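Local coordinates for formylmethanofuran--tetrahydromethanopterin formyltransferase (Methanosarcina barkeri, PDB 1M5S), which catalyses the reversible transfer of a formyl group from formylmethanofuran to tetrahydromethanopterin, a one-carbon step of methanogenesis from carbon dioxide, at residues A13-I18 with A159-G164; T195-G200 with E246-G251; E9-E14 with I277-Y282. All blocks are in the same frame, centred on the assembly; numbering follows the deposited sequence.

In the fold
Interactions 1 and 3 both use strand 12-26 and share Ala-13 and Glu-14, while strand 147-170 of interaction 1 runs beside strand 243-251 of interaction 2. Interaction 2 lies nearest the centre of the chain, its own centre about 5 Å away; interaction 1 follows at about 11 Å, and interaction 3, only partly buried, at about 19 Å. Their chemistry follows their place. Interaction 1 is an antiparallel pairing with direct backbone bonds, interaction 2 joins a loop to a strand through a water and apolar packing, and interaction 3, near the chain's N-terminal end, adds a carboxylate at each end and a stacked ring.

Interaction 1: A13-I18 with A159-G164; sequences AEAFPI and AGIAGG
Phe-16 and Ala-162 form an antiparallel hydrogen-bonded pair, with Phe-16 N to Ala-162 O and Ala-162 N to Phe-16 O both at 2.8 Å. Two residues on, Ile-18 and Gly-160 repeat the exchange less evenly. Gly-160 N meets Ile-18 O at 2.6 Å, nearly in line with the carbonyl, whereas Ile-18 N approaches Gly-160 O from 57° out of the carbonyl plane, at 3.0 Å.

The tight packing lies on the face of Ile-18 and Ala-162. With CG1 of Ile-18 anti to its backbone N (chi1 -161°), the CG2 branch is left against the neighbouring strand, 3.6 Å from Ala-162 CB; Val-47 and Phe-79 pack on the same isoleucine. Ala-15 CB fits close as well, 3.5 Å from Ile-161 CG2, and both of these residues also touch Tyr-289. At Gly-163 there is little room for a side chain: a CB would press on Phe-16 CD1, and the positive phi would also push it against the preceding carbonyl oxygen.

The loose side holds Pro-17 and Ala-159, both solvent-exposed. Pro-17 CB comes no closer than 4.1 Å to Gly-160 O.

Pro-17 sits at the non-hydrogen-bonded pair with Ile-161, so its missing N-H costs this pairing nothing. The contact is therefore largely buried sheet pairing with an exposed margin: four backbone bonds join the strands, and small or branched side chains (Ala-15, Ala-162, Ile-18, Ile-161) allow the close approach.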
ATOM      1  N   ALA A  13     -22.716 -13.160  20.276  1.00 31.61           N
ATOM      2  CA  ALA A  13     -21.327 -13.591  20.353  1.00 31.21           C
ATOM      3  C   ALA A  13     -20.968 -13.892  21.808  1.00 28.80           C
ATOM      4  O   ALA A  13     -21.345 -13.149  22.723  1.00 32.52           O
ATOM      5  CB  ALA A  13     -20.409 -12.508  19.812  1.00 35.32           C
ATOM      6  N   GLU A  14     -20.203 -14.964  21.996  1.00 26.24           N
ATOM      7  CA  GLU A  14     -19.738 -15.384  23.307  1.00 37.77           C
ATOM      8  C   GLU A  14     -18.257 -15.053  23.455  1.00 32.47           C
ATOM      9  O   GLU A  14     -17.402 -15.675  22.811  1.00 39.80           O
ATOM     10  CB  GLU A  14     -19.960 -16.889  23.467  1.00 32.67           C
ATOM     11  CG  GLU A  14     -19.427 -17.483  24.764  1.00 49.00           C
ATOM     12  CD  GLU A  14     -20.443 -18.336  25.477  1.00 53.08           C
ATOM     13  OE1 GLU A  14     -21.125 -19.137  24.805  1.00 50.81           O
ATOM     14  OE2 GLU A  14     -20.580 -18.183  26.708  1.00 55.33           O
ATOM     15  N   ALA A  15     -17.963 -14.128  24.366  1.00 37.01           N
ATOM     16  CA  ALA A  15     -16.605 -13.638  24.563  1.00 29.38           C
ATOM     17  C   ALA A  15     -15.996 -14.034  25.918  1.00 40.18           C
ATOM     18  O   ALA A  15     -16.704 -14.134  26.930  1.00 38.72           O
ATOM     19  CB  ALA A  15     -16.577 -12.130  24.394  1.00 25.19           C
ATOM     20  N   PHE A  16     -14.666 -14.165  25.931  1.00 36.12           N
ATOM     21  CA  PHE A  16     -13.898 -14.590  27.105  1.00 36.01           C
ATOM     22  C   PHE A  16     -13.085 -13.428  27.686  1.00 40.84           C
ATOM     23  O   PHE A  16     -12.743 -12.478  26.973  1.00 34.84           O
ATOM     24  CB  PHE A  16     -12.953 -15.725  26.715  1.00 46.09           C
ATOM     25  CG  PHE A  16     -13.628 -16.846  25.977  1.00 54.94           C
ATOM     26  CD1 PHE A  16     -14.088 -16.664  24.676  1.00 57.43           C
ATOM     27  CD2 PHE A  16     -13.816 -18.084  26.586  1.00 57.95           C
ATOM     28  CE1 PHE A  16     -14.727 -17.697  23.994  1.00 64.19           C
ATOM     29  CE2 PHE A  16     -14.454 -19.128  25.911  1.00 59.36           C
ATOM     30  CZ  PHE A  16     -14.909 -18.934  24.614  1.00 61.14           C
ATOM     31  N   PRO A  17     -12.779 -13.475  28.996  1.00 38.97           N
ATOM     32  CA  PRO A  17     -11.841 -12.484  29.536  1.00 36.12           C
ATOM     33  C   PRO A  17     -10.404 -12.758  29.077  1.00 25.72           C
ATOM     34  O   PRO A  17     -10.025 -13.911  28.807  1.00 31.41           O
ATOM     35  CB  PRO A  17     -12.005 -12.633  31.051  1.00 41.83           C
ATOM     36  CG  PRO A  17     -12.392 -14.064  31.227  1.00 42.72           C
ATOM     37  CD  PRO A  17     -13.282 -14.380  30.047  1.00 41.25           C
ATOM     38  N   ILE A  18      -9.645 -11.683  28.884  1.00 34.16           N
ATOM     39  CA  ILE A  18      -8.240 -11.800  28.506  1.00 31.03           C
ATOM     40  C   ILE A  18      -7.450 -10.595  29.025  1.00 23.81           C
ATOM     41  O   ILE A  18      -8.036  -9.596  29.453  1.00 27.63           O
ATOM     42  CB  ILE A  18      -8.092 -11.932  26.964  1.00 33.00           C
ATOM     43  CG1 ILE A  18      -6.718 -12.510  26.618  1.00 30.61           C
ATOM     44  CG2 ILE A  18      -8.347 -10.586  26.291  1.00 27.13           C
ATOM     45  CD1 ILE A  18      -6.653 -13.233  25.284  1.00 30.52           C
ATOM     46  N   ALA A 159      -7.676  -6.078  32.349  1.00 38.51           N
ATOM     47  CA  ALA A 159      -8.530  -7.236  32.096  1.00 35.79           C
ATOM     48  C   ALA A 159      -9.524  -6.851  31.005  1.00 27.68           C
ATOM     49  O   ALA A 159     -10.367  -5.962  31.197  1.00 36.39           O
ATOM     50  CB  ALA A 159      -9.274  -7.633  33.379  1.00 38.09           C
ATOM     51  N   GLY A 160      -9.309  -7.405  29.817  1.00 36.39           N
ATOM     52  CA  GLY A 160     -10.136  -7.061  28.680  1.00 32.52           C
ATOM     53  C   GLY A 160     -10.973  -8.227  28.216  1.00 40.04           C
ATOM     54  O   GLY A 160     -11.215  -9.176  28.964  1.00 37.40           O
ATOM     55  N   ILE A 161     -11.350  -8.189  26.943  1.00 33.93           N
ATOM     56  CA  ILE A 161     -12.322  -9.119  26.391  1.00 32.02           C
ATOM     57  C   ILE A 161     -11.836  -9.611  25.035  1.00 34.15           C
ATOM     58  O   ILE A 161     -11.505  -8.818  24.169  1.00 25.12           O
ATOM     59  CB  ILE A 161     -13.692  -8.430  26.205  1.00 34.57           C
ATOM     60  CG1 ILE A 161     -14.099  -7.695  27.486  1.00 37.88           C
ATOM     61  CG2 ILE A 161     -14.743  -9.453  25.829  1.00 35.13           C
ATOM     62  CD1 ILE A 161     -15.264  -6.759  27.310  1.00 27.77           C
ATOM     63  N   ALA A 162     -11.747 -10.924  24.879  1.00 24.96           N
ATOM     64  CA  ALA A 162     -11.385 -11.524  23.604  1.00 31.60           C
ATOM     65  C   ALA A 162     -12.545 -12.361  23.066  1.00 38.66           C
ATOM     66  O   ALA A 162     -13.289 -12.960  23.840  1.00 35.59           O
ATOM     67  CB  ALA A 162     -10.156 -12.393  23.774  1.00 31.67           C
ATOM     68  N   GLY A 163     -12.747 -12.340  21.750  1.00 31.42           N
ATOM     69  CA  GLY A 163     -13.687 -13.264  21.141  1.00 28.01           C
ATOM     70  C   GLY A 163     -15.048 -12.703  20.770  1.00 28.50           C
ATOM     71  O   GLY A 163     -15.925 -13.468  20.368  1.00 34.37           O
ATOM     72  N   GLY A 164     -15.250 -11.394  20.924  1.00 23.53           N
ATOM     73  CA  GLY A 164     -16.387 -10.748  20.272  1.00 26.66           C
ATOM     74  C   GLY A 164     -16.332 -10.978  18.763  1.00 25.02           C
ATOM     75  O   GLY A 164     -15.244 -11.100  18.199  1.00 23.40           O
TER

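Interaction 2: T195-G200 with E246-G251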
ATOM      1  N   THR A 195      -8.597  -6.702  15.704  1.00 21.81           N
ATOM      2  CA  THR A 195      -9.113  -7.874  15.028  1.00 17.87           C
ATOM      3  C   THR A 195      -7.934  -8.780  14.660  1.00 26.56           C
ATOM      4  O   THR A 195      -7.247  -8.544  13.667  1.00 25.78           O
ATOM      5  CB  THR A 195      -9.911  -7.475  13.749  1.00 24.65           C
ATOM      6  OG1 THR A 195      -9.101  -6.639  12.914  1.00 21.85           O
ATOM      7  CG2 THR A 195     -11.188  -6.712  14.117  1.00 20.04           C
ATOM      8  N   PRO A 196      -7.615  -9.761  15.526  1.00 25.94           N
ATOM      9  CA  PRO A 196      -6.278 -10.367  15.528  1.00 25.64           C
ATOM     10  C   PRO A 196      -5.981 -11.355  14.395  1.00 22.07           C
ATOM     11  O   PRO A 196      -4.829 -11.755  14.200  1.00 19.48           O
ATOM     12  CB  PRO A 196      -6.202 -11.042  16.903  1.00 29.27           C
ATOM     13  CG  PRO A 196      -7.623 -11.326  17.243  1.00 24.00           C
ATOM     14  CD  PRO A 196      -8.363 -10.119  16.745  1.00 20.11           C
ATOM     15  N   PHE A 197      -7.007 -11.799  13.677  1.00 17.61           N
ATOM     16  CA  PHE A 197      -6.797 -12.815  12.647  1.00 17.27           C
ATOM     17  C   PHE A 197      -6.155 -12.226  11.388  1.00 24.12           C
ATOM     18  O   PHE A 197      -5.929 -11.021  11.327  1.00 20.41           O
ATOM     19  CB  PHE A 197      -8.120 -13.518  12.336  1.00 20.61           C
ATOM     20  CG  PHE A 197      -8.293 -14.814  13.083  1.00 24.46           C
ATOM     21  CD1 PHE A 197      -8.510 -14.813  14.460  1.00 32.99           C
ATOM     22  CD2 PHE A 197      -8.131 -16.033  12.431  1.00 25.11           C
ATOM     23  CE1 PHE A 197      -8.550 -16.009  15.175  1.00 25.78           C
ATOM     24  CE2 PHE A 197      -8.170 -17.232  13.137  1.00 35.48           C
ATOM     25  CZ  PHE A 197      -8.378 -17.219  14.512  1.00 29.53           C
ATOM     26  N   PRO A 198      -5.697 -13.079  10.449  1.00 21.33           N
ATOM     27  CA  PRO A 198      -4.963 -12.560   9.284  1.00 24.75           C
ATOM     28  C   PRO A 198      -5.786 -11.582   8.450  1.00 24.20           C
ATOM     29  O   PRO A 198      -6.803 -11.952   7.863  1.00 24.71           O
ATOM     30  CB  PRO A 198      -4.615 -13.816   8.494  1.00 28.52           C
ATOM     31  CG  PRO A 198      -4.597 -14.908   9.536  1.00 25.22           C
ATOM     32  CD  PRO A 198      -5.736 -14.553  10.437  1.00 25.54           C
ATOM     33  N   GLY A 199      -5.331 -10.331   8.406  1.00 28.25           N
ATOM     34  CA  GLY A 199      -6.103  -9.274   7.770  1.00 19.49           C
ATOM     35  C   GLY A 199      -7.337  -8.909   8.572  1.00 21.44           C
ATOM     36  O   GLY A 199      -8.227  -8.222   8.071  1.00 21.94           O
ATOM     37  N   GLY A 200      -7.383  -9.369   9.820  1.00 18.03           N
ATOM     38  CA  GLY A 200      -8.535  -9.146  10.674  1.00 18.71           C
ATOM     39  C   GLY A 200      -9.637 -10.171  10.479  1.00 21.93           C
ATOM     40  O   GLY A 200     -10.707 -10.060  11.084  1.00 21.86           O
ATOM     41  N   GLU A 246     -15.715 -14.866   9.347  1.00 18.06           N
ATOM     42  CA  GLU A 246     -15.954 -14.359  10.686  1.00 21.22           C
ATOM     43  C   GLU A 246     -14.929 -13.277  11.016  1.00 20.90           C
ATOM     44  O   GLU A 246     -13.792 -13.323  10.546  1.00 24.42           O
ATOM     45  CB  GLU A 246     -15.858 -15.504  11.694  1.00 25.59           C
ATOM     46  CG  GLU A 246     -15.862 -15.055  13.144  1.00 33.01           C
ATOM     47  CD  GLU A 246     -15.627 -16.194  14.125  1.00 34.63           C
ATOM     48  OE1 GLU A 246     -15.203 -17.293  13.697  1.00 26.22           O
ATOM     49  OE2 GLU A 246     -15.867 -15.973  15.335  1.00 27.92           O
ATOM     50  N   ILE A 247     -15.374 -12.248  11.729  1.00 17.57           N
ATOM     51  CA  ILE A 247     -14.469 -11.243  12.263  1.00 21.95           C
ATOM     52  C   ILE A 247     -14.458 -11.355  13.785  1.00 30.56           C
ATOM     53  O   ILE A 247     -15.509 -11.282  14.418  1.00 27.93           O
ATOM     54  CB  ILE A 247     -14.893  -9.823  11.813  1.00 22.16           C
ATOM     55  CG1 ILE A 247     -14.718  -9.705  10.292  1.00 23.00           C
ATOM     56  CG2 ILE A 247     -14.062  -8.760  12.526  1.00 21.35           C
ATOM     57  CD1 ILE A 247     -14.761  -8.317   9.780  1.00 33.36           C
ATOM     58  N   VAL A 248     -13.306 -11.756  14.328  1.00 23.96           N
ATOM     59  CA  VAL A 248     -13.089 -11.795  15.774  1.00 26.04           C
ATOM     60  C   VAL A 248     -12.529 -10.469  16.270  1.00 28.72           C
ATOM     61  O   VAL A 248     -11.627  -9.901  15.662  1.00 22.19           O
ATOM     62  CB  VAL A 248     -12.122 -12.931  16.166  1.00 33.03           C
ATOM     63  CG1 VAL A 248     -11.870 -12.912  17.664  1.00 29.08           C
ATOM     64  CG2 VAL A 248     -12.702 -14.270  15.757  1.00 32.00           C
ATOM     65  N   ILE A 249     -13.058 -10.005  17.396  1.00 20.41           N
ATOM     66  CA  ILE A 249     -12.773  -8.678  17.941  1.00 15.87           C
ATOM     67  C   ILE A 249     -12.365  -8.815  19.420  1.00 31.38           C
ATOM     68  O   ILE A 249     -13.095  -9.407  20.214  1.00 25.61           O
ATOM     69  CB  ILE A 249     -14.034  -7.765  17.849  1.00 16.71           C
ATOM     70  CG1 ILE A 249     -14.535  -7.711  16.405  1.00 19.36           C
ATOM     71  CG2 ILE A 249     -13.729  -6.369  18.361  1.00 22.26           C
ATOM     72  CD1 ILE A 249     -15.893  -7.096  16.237  1.00 26.01           C
ATOM     73  N   ASN A 250     -11.136  -8.416  19.738  1.00 27.31           N
ATOM     74  CA  ASN A 250     -10.713  -8.234  21.125  1.00 24.97           C
ATOM     75  C   ASN A 250     -10.791  -6.758  21.446  1.00 27.09           C
ATOM     76  O   ASN A 250     -10.732  -5.924  20.548  1.00 25.63           O
ATOM     77  CB  ASN A 250      -9.281  -8.724  21.330  1.00 22.80           C
ATOM     78  CG  ASN A 250      -9.147 -10.219  21.161  1.00 20.29           C
ATOM     79  OD1 ASN A 250     -10.089 -10.897  20.749  1.00 23.73           O
ATOM     80  ND2 ASN A 250      -7.968 -10.745  21.468  1.00 26.20           N
ATOM     81  N   GLY A 251     -10.924  -6.428  22.723  1.00 23.95           N
ATOM     82  CA  GLY A 251     -11.100  -5.034  23.091  1.00 18.90           C
ATOM     83  C   GLY A 251     -10.985  -4.767  24.577  1.00 28.54           C
ATOM     84  O   GLY A 251     -11.087  -5.684  25.396  1.00 26.12           O
TER
HETATM   85  O   HOH W   1     -10.096 -11.066  13.619  1.00 25.26           O
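The carbonyl oxygen of Val-248 accepts a hydrogen bond from water 1 at 2.8 Å and also takes a CA-H...O contact from Thr-195, whose CA is 3.3 Å from Val-248 O with an angle of 142° at the hydrogen. Pro-196 CD adds a further close approach to Val-248 O, at 3.4 Å.

Water 1 does the bridging. It accepts from Phe-197 N at 3.2 Å and donates to Gly-200 O, a bond that is weak in geometry despite its 2.8 Å, so one solvent molecule links two points of the loop to the strand 246-251. Within the loop, Gly-200 N bonds to Phe-197 O at 2.7 Å, closing a type II beta turn over Pro-198 and Gly-199. A side chain on Gly-200 would run into Thr-195 OG1.

Apolar groups complete the contact. With OG1 of Thr-195 between the backbone N and the carbonyl carbon (chi1 53°), CG2 lies beside the backbone N and reaches Ile-247 CG2 at 3.9 Å, the two side chains crossing obliquely. The Phe-197 ring is more loosely placed, with CD1 4.4 Å from Val-248 CB and the ring tilted to it. Phe-197 and Pro-198 also pack on Thr-98 and Cys-95 of the second subunit, placing this loop next to a subunit interface. At the far end, Asn-250 is committed elsewhere, its amide bonding to Glu-53 and to Gly-163 N.

The loop comes straight after strand 193-194, which pairs with strand 243-251, but here direct backbone pairing gives way to a water. That chemistry implies that the turn is held to the strand through a single water bridge and methyl packing within a buried contact.

Interaction 3: E9-E14 with I277-Y282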
ATOM      1  N   GLU A   9     -29.303 -12.216  12.334  1.00 25.88           N
ATOM      2  CA  GLU A   9     -29.739 -13.270  13.243  1.00 30.46           C
ATOM      3  C   GLU A   9     -29.891 -12.764  14.673  1.00 33.90           C
ATOM      4  O   GLU A   9     -29.085 -11.951  15.144  1.00 30.40           O
ATOM      5  CB  GLU A   9     -28.743 -14.423  13.234  1.00 34.30           C
ATOM      6  CG  GLU A   9     -29.224 -15.634  12.492  1.00 48.08           C
ATOM      7  CD  GLU A   9     -28.745 -16.922  13.125  1.00 56.06           C
ATOM      8  OE1 GLU A   9     -29.550 -17.591  13.804  1.00 61.68           O
ATOM      9  OE2 GLU A   9     -27.569 -17.283  12.927  1.00 47.21           O
ATOM     10  N   ASP A  10     -30.943 -13.227  15.347  1.00 36.99           N
ATOM     11  CA  ASP A  10     -31.149 -12.922  16.758  1.00 36.34           C
ATOM     12  C   ASP A  10     -30.355 -13.931  17.578  1.00 38.33           C
ATOM     13  O   ASP A  10     -30.893 -14.930  18.065  1.00 33.82           O
ATOM     14  CB  ASP A  10     -32.647 -12.992  17.119  1.00 43.08           C
ATOM     15  CG  ASP A  10     -32.967 -12.356  18.468  1.00 44.22           C
ATOM     16  OD1 ASP A  10     -32.038 -11.937  19.193  1.00 47.30           O
ATOM     17  OD2 ASP A  10     -34.171 -12.264  18.797  1.00 51.53           O
ATOM     18  N   THR A  11     -29.039 -13.747  17.550  1.00 35.57           N
ATOM     19  CA  THR A  11     -28.124 -14.559  18.335  1.00 30.67           C
ATOM     20  C   THR A  11     -27.123 -13.627  19.033  1.00 29.92           C
ATOM     21  O   THR A  11     -27.359 -12.418  19.150  1.00 30.85           O
ATOM     22  CB  THR A  11     -27.410 -15.627  17.435  1.00 33.89           C
ATOM     23  OG1 THR A  11     -26.534 -16.434  18.232  1.00 37.28           O
ATOM     24  CG2 THR A  11     -26.627 -14.969  16.311  1.00 26.61           C
ATOM     25  N   TYR A  12     -26.112 -14.216  19.650  1.00 31.57           N
ATOM     26  CA  TYR A  12     -25.109 -13.431  20.373  1.00 37.10           C
ATOM     27  C   TYR A  12     -23.719 -14.031  20.209  1.00 32.61           C
ATOM     28  O   TYR A  12     -23.567 -15.219  19.897  1.00 35.65           O
ATOM     29  CB  TYR A  12     -25.442 -13.410  21.868  1.00 34.46           C
ATOM     30  CG  TYR A  12     -25.473 -14.810  22.494  1.00 33.92           C
ATOM     31  CD1 TYR A  12     -26.621 -15.606  22.380  1.00 41.96           C
ATOM     32  CD2 TYR A  12     -24.356 -15.296  23.185  1.00 42.40           C
ATOM     33  CE1 TYR A  12     -26.646 -16.888  22.942  1.00 45.53           C
ATOM     34  CE2 TYR A  12     -24.379 -16.581  23.744  1.00 50.05           C
ATOM     35  CZ  TYR A  12     -25.523 -17.377  23.622  1.00 53.11           C
ATOM     36  OH  TYR A  12     -25.543 -18.627  24.158  1.00 51.06           O
ATOM     37  N   ALA A  13     -22.716 -13.160  20.276  1.00 31.61           N
ATOM     38  CA  ALA A  13     -21.327 -13.591  20.353  1.00 31.21           C
ATOM     39  C   ALA A  13     -20.968 -13.892  21.808  1.00 28.80           C
ATOM     40  O   ALA A  13     -21.345 -13.149  22.723  1.00 32.52           O
ATOM     41  CB  ALA A  13     -20.409 -12.508  19.812  1.00 35.32           C
ATOM     42  N   GLU A  14     -20.203 -14.964  21.996  1.00 26.24           N
ATOM     43  CA  GLU A  14     -19.738 -15.384  23.307  1.00 37.77           C
ATOM     44  C   GLU A  14     -18.257 -15.053  23.455  1.00 32.47           C
ATOM     45  O   GLU A  14     -17.402 -15.675  22.811  1.00 39.80           O
ATOM     46  CB  GLU A  14     -19.960 -16.889  23.467  1.00 32.67           C
ATOM     47  CG  GLU A  14     -19.427 -17.483  24.764  1.00 49.00           C
ATOM     48  CD  GLU A  14     -20.443 -18.336  25.477  1.00 53.08           C
ATOM     49  OE1 GLU A  14     -21.125 -19.137  24.805  1.00 50.81           O
ATOM     50  OE2 GLU A  14     -20.580 -18.183  26.708  1.00 55.33           O
ATOM     51  N   ILE A 277     -26.088 -11.847   8.507  1.00 19.53           N
ATOM     52  CA  ILE A 277     -25.113 -11.647   9.573  1.00 18.41           C
ATOM     53  C   ILE A 277     -25.484 -12.559  10.736  1.00 25.06           C
ATOM     54  O   ILE A 277     -26.628 -12.559  11.196  1.00 20.99           O
ATOM     55  CB  ILE A 277     -25.113 -10.184  10.098  1.00 16.63           C
ATOM     56  CG1 ILE A 277     -24.736  -9.206   8.974  1.00 27.45           C
ATOM     57  CG2 ILE A 277     -24.190 -10.065  11.314  1.00 18.69           C
ATOM     58  CD1 ILE A 277     -23.339  -9.394   8.412  1.00 22.23           C
ATOM     59  N   SER A 278     -24.510 -13.315  11.223  1.00 26.01           N
ATOM     60  CA  SER A 278     -24.689 -14.083  12.445  1.00 29.53           C
ATOM     61  C   SER A 278     -23.540 -13.810  13.417  1.00 33.09           C
ATOM     62  O   SER A 278     -22.906 -12.757  13.345  1.00 28.14           O
ATOM     63  CB  SER A 278     -24.773 -15.575  12.124  1.00 30.21           C
ATOM     64  OG  SER A 278     -25.250 -16.300  13.243  1.00 39.37           O
ATOM     65  N   ALA A 279     -23.354 -14.715  14.380  1.00 31.50           N
ATOM     66  CA  ALA A 279     -22.307 -14.607  15.399  1.00 31.87           C
ATOM     67  C   ALA A 279     -22.062 -15.966  16.029  1.00 38.34           C
ATOM     68  O   ALA A 279     -22.941 -16.825  16.031  1.00 36.71           O
ATOM     69  CB  ALA A 279     -22.706 -13.615  16.473  1.00 32.06           C
ATOM     70  N   GLY A 280     -20.862 -16.155  16.565  1.00 40.04           N
ATOM     71  CA  GLY A 280     -20.499 -17.438  17.135  1.00 41.60           C
ATOM     72  C   GLY A 280     -20.555 -17.434  18.647  1.00 41.44           C
ATOM     73  O   GLY A 280     -20.048 -16.526  19.295  1.00 36.30           O
ATOM     74  N   ASN A 281     -21.258 -18.409  19.213  1.00 43.81           N
ATOM     75  CA  ASN A 281     -21.241 -18.587  20.657  1.00 48.14           C
ATOM     76  C   ASN A 281     -21.077 -20.046  21.045  1.00 48.90           C
ATOM     77  O   ASN A 281     -20.958 -20.931  20.188  1.00 45.15           O
ATOM     78  CB  ASN A 281     -22.499 -17.994  21.318  1.00 47.89           C
ATOM     79  CG  ASN A 281     -23.798 -18.581  20.787  1.00 53.89           C
ATOM     80  OD1 ASN A 281     -24.546 -17.896  20.081  1.00 59.07           O
ATOM     81  ND2 ASN A 281     -24.139 -19.787  21.239  1.00 46.50           N
ATOM     82  N   TYR A 282     -20.900 -20.262  22.337  1.00 53.94           N
ATOM     83  CA  TYR A 282     -20.644 -21.614  22.847  1.00 55.19           C
ATOM     84  C   TYR A 282     -21.745 -22.063  23.821  1.00 59.61           C
ATOM     85  O   TYR A 282     -21.458 -22.622  24.892  1.00 58.85           O
ATOM     86  CB  TYR A 282     -19.274 -21.632  23.524  1.00 53.29           C
ATOM     87  CG  TYR A 282     -18.136 -21.493  22.505  1.00 55.63           C
ATOM     88  CD1 TYR A 282     -17.634 -22.632  21.867  1.00 48.56           C
ATOM     89  CD2 TYR A 282     -17.603 -20.231  22.203  1.00 55.54           C
ATOM     90  CE1 TYR A 282     -16.610 -22.513  20.922  1.00 58.80           C
ATOM     91  CE2 TYR A 282     -16.580 -20.112  21.254  1.00 56.34           C
ATOM     92  CZ  TYR A 282     -16.084 -21.253  20.612  1.00 55.90           C
ATOM     93  OH  TYR A 282     -15.095 -21.140  19.685  1.00 62.93           O
TER
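An inverse gamma turn centred on Asp-10 carries the chain from strand 6-8, the parallel neighbour of strand 274-278, into strand 12-26 of this alpha/beta sandwich. Residues 9-14 then run roughly alongside 277-282, their directions 36° apart.

At the turn, Glu-9 N donates to Ile-277 O at 2.9 Å. The bent side chain of Glu-9 folds back, and Ser-278 OG donates to its OE2 at 2.5 Å, arriving on the anti side of the carboxylate but well out of its plane. Lys-276 adds a long, weak ion pair to this carboxylate.

In the middle, the Tyr-12 ring lies flat over the Asn-281 side chain. Ring and amide planes are only 7° apart, and Asn-281 CG is 3.5 Å from Tyr-12 CZ, while Asn-281 CB is 3.4 Å from Tyr-12 CE2. A chi1 of 60° sets Tyr-12 CG between its backbone N and carbonyl carbon, swinging back over Asn-281 a ring whose CB starts out pointing away. With an alanine here the face over Asn-281 would be lost, and the amide would probably be freer to turn.

Beyond the stack the backbones meet again, Glu-14 N donating to Gly-280 O at 3.1 Å. The Glu-14 carboxylate is buried, and three backbone N-H groups satisfy both of its oxygens: Tyr-282 N and Gly-284 N bond to OE1, and Gly-287 N to OE2. Tyr-282 N reaches Glu-14 OE1 at 2.7 Å on its anti lone pair, and the edge of the same tyrosine's ring comes up to the glutamate chain, with Tyr-282 CD2 4.2 Å from Glu-14 CG.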